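Local coordinates for multiple antibiotic resistance protein MARR (Escherichia coli, PDB 1JGS) that represses the marRAB operon by binding the marO operator, and so regulates genes of antibiotic resistance and oxidative stress in Escherichia coli, at residues E4-P7 with L8-I12. Numbering follows the deposited sequence.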
ATOM      1  N   GLU A   4     -20.552  -0.622  14.285  1.00 59.45           N
ATOM      2  CA  GLU A   4     -19.650   0.514  14.426  1.00 59.45           C
ATOM      3  C   GLU A   4     -19.555   1.288  13.114  1.00 59.45           C
ATOM      4  O   GLU A   4     -19.477   0.693  12.042  1.00 59.45           O
ATOM      5  CB  GLU A   4     -18.259   0.023  14.841  1.00 65.56           C
ATOM      6  CG  GLU A   4     -17.551   0.951  15.806  1.00 65.56           C
ATOM      7  CD  GLU A   4     -18.372   1.221  17.057  1.00 65.56           C
ATOM      8  OE1 GLU A   4     -18.791   0.254  17.729  1.00 65.56           O
ATOM      9  OE2 GLU A   4     -18.596   2.407  17.371  1.00 65.56           O
ATOM     10  N   ILE A   5     -19.567   2.615  13.202  1.00 60.35           N
ATOM     11  CA  ILE A   5     -19.483   3.443  12.006  1.00 60.35           C
ATOM     12  C   ILE A   5     -18.036   3.760  11.654  1.00 60.35           C
ATOM     13  O   ILE A   5     -17.472   4.767  12.088  1.00 60.35           O
ATOM     14  CB  ILE A   5     -20.258   4.766  12.174  1.00 49.41           C
ATOM     15  CG1 ILE A   5     -21.739   4.469  12.414  1.00 49.41           C
ATOM     16  CG2 ILE A   5     -20.095   5.635  10.923  1.00 49.41           C
ATOM     17  CD1 ILE A   5     -22.542   5.686  12.813  1.00 49.41           C
ATOM     18  N   ILE A   6     -17.443   2.876  10.862  1.00 57.24           N
ATOM     19  CA  ILE A   6     -16.069   3.028  10.418  1.00 57.24           C
ATOM     20  C   ILE A   6     -16.132   3.764   9.085  1.00 57.24           C
ATOM     21  O   ILE A   6     -16.850   3.347   8.165  1.00 57.24           O
ATOM     22  CB  ILE A   6     -15.408   1.639  10.228  1.00 44.12           C
ATOM     23  CG1 ILE A   6     -15.503   0.848  11.541  1.00 44.12           C
ATOM     24  CG2 ILE A   6     -13.956   1.796   9.795  1.00 44.12           C
ATOM     25  CD1 ILE A   6     -15.270  -0.654  11.388  1.00 44.12           C
ATOM     26  N   PRO A   7     -15.404   4.889   8.971  1.00 56.35           N
ATOM     27  CA  PRO A   7     -15.382   5.686   7.738  1.00 56.35           C
ATOM     28  C   PRO A   7     -14.749   4.924   6.566  1.00 56.35           C
ATOM     29  O   PRO A   7     -13.799   4.160   6.751  1.00 56.35           O
ATOM     30  CB  PRO A   7     -14.575   6.917   8.147  1.00 44.76           C
ATOM     31  CG  PRO A   7     -13.597   6.346   9.146  1.00 44.76           C
ATOM     32  CD  PRO A   7     -14.493   5.458   9.980  1.00 44.76           C
ATOM     33  N   LEU A   8     -15.282   5.152   5.369  1.00 50.54           N
ATOM     34  CA  LEU A   8     -14.817   4.497   4.146  1.00 50.54           C
ATOM     35  C   LEU A   8     -13.293   4.364   4.049  1.00 50.54           C
ATOM     36  O   LEU A   8     -12.766   3.254   3.859  1.00 50.54           O
ATOM     37  CB  LEU A   8     -15.350   5.266   2.933  1.00 41.30           C
ATOM     38  CG  LEU A   8     -15.012   4.801   1.521  1.00 41.30           C
ATOM     39  CD1 LEU A   8     -15.585   3.413   1.258  1.00 41.30           C
ATOM     40  CD2 LEU A   8     -15.590   5.805   0.539  1.00 41.30           C
ATOM     41  N   GLY A   9     -12.596   5.495   4.179  1.00 49.82           N
ATOM     42  CA  GLY A   9     -11.143   5.498   4.108  1.00 49.82           C
ATOM     43  C   GLY A   9     -10.479   4.373   4.879  1.00 49.82           C
ATOM     44  O   GLY A   9      -9.657   3.638   4.329  1.00 49.82           O
ATOM     45  N   ARG A  10     -10.821   4.233   6.156  1.00 56.39           N
ATOM     46  CA  ARG A  10     -10.236   3.177   6.973  1.00 56.39           C
ATOM     47  C   ARG A  10     -10.669   1.795   6.486  1.00 56.39           C
ATOM     48  O   ARG A  10      -9.876   0.854   6.506  1.00 56.39           O
ATOM     49  CB  ARG A  10     -10.624   3.357   8.442  1.00100.64           C
ATOM     50  CG  ARG A  10      -9.819   4.418   9.183  1.00100.64           C
ATOM     51  CD  ARG A  10     -10.432   4.698  10.551  1.00100.64           C
ATOM     52  NE  ARG A  10     -10.567   3.487  11.362  1.00100.64           N
ATOM     53  CZ  ARG A  10     -11.345   3.391  12.439  1.00100.64           C
ATOM     54  NH1 ARG A  10     -12.065   4.433  12.839  1.00100.64           N
ATOM     55  NH2 ARG A  10     -11.405   2.253  13.117  1.00100.64           N
ATOM     56  N   LEU A  11     -11.922   1.666   6.048  1.00 42.87           N
ATOM     57  CA  LEU A  11     -12.398   0.377   5.560  1.00 42.87           C
ATOM     58  C   LEU A  11     -11.612  -0.039   4.318  1.00 42.87           C
ATOM     59  O   LEU A  11     -11.218  -1.194   4.194  1.00 42.87           O
ATOM     60  CB  LEU A  11     -13.899   0.421   5.242  1.00 41.77           C
ATOM     61  CG  LEU A  11     -14.868   0.457   6.432  1.00 41.77           C
ATOM     62  CD1 LEU A  11     -16.316   0.527   5.938  1.00 41.77           C
ATOM     63  CD2 LEU A  11     -14.660  -0.779   7.278  1.00 41.77           C
ATOM     64  N   ILE A  12     -11.409   0.897   3.395  1.00 40.19           N
ATOM     65  CA  ILE A  12     -10.644   0.623   2.179  1.00 40.19           C
ATOM     66  C   ILE A  12      -9.240   0.186   2.608  1.00 40.19           C
ATOM     67  O   ILE A  12      -8.648  -0.720   2.017  1.00 40.19           O
ATOM     68  CB  ILE A  12     -10.512   1.882   1.289  1.00 50.02           C
ATOM     69  CG1 ILE A  12     -11.874   2.259   0.705  1.00 50.02           C
ATOM     70  CG2 ILE A  12      -9.542   1.623   0.154  1.00 50.02           C
ATOM     71  CD1 ILE A  12     -11.846   3.556  -0.105  1.00 50.02           C
TER
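The guanidinium of Arg-10 has the methyl CG2 of Ile-6 over one face, 4.0 Å above the plane and centred on it. Pro-7 approaches the same group obliquely, with its CD 3.9 Å from Arg-10 NH1. Further back along the arginine, CD packs on Pro-7 CG at 3.8 Å. The Arg-10 chain is extended as far as CD and then bends (chi3 56°). The bend folds the guanidinium back over the residues before the helix.

Chi1 of Ile-6 (-57°) sets CG1 beside the backbone N, which leaves the methyl CG2 anti to it. This branch sits between two side chains of the helix, Arg-10 and Leu-11. It meets Leu-11 CD2 at 3.7 Å, and the two side chains cross at about a right angle. The other methyl of Leu-11, CD1, lies 3.6 Å from Ile-6 O.

Pro-7 is the N-cap residue of helix 8-27, the first helix of this MarR-type winged-helix protein. Its carbonyl accepts the first i to i+4 bond of the helix, from Leu-11 N to Pro-7 O at 3.2 Å. Ile-12 N continues the pattern to Leu-8 O.

The second subunit of the dimer packs against this helix start. Ile-6 lies on Lys-134 of that subunit, Leu-8 on its Leu-129 and Leu-11 on its Glu-130. Lys-134 of the second subunit also donates a hydrogen bond through NZ to Glu-4 O.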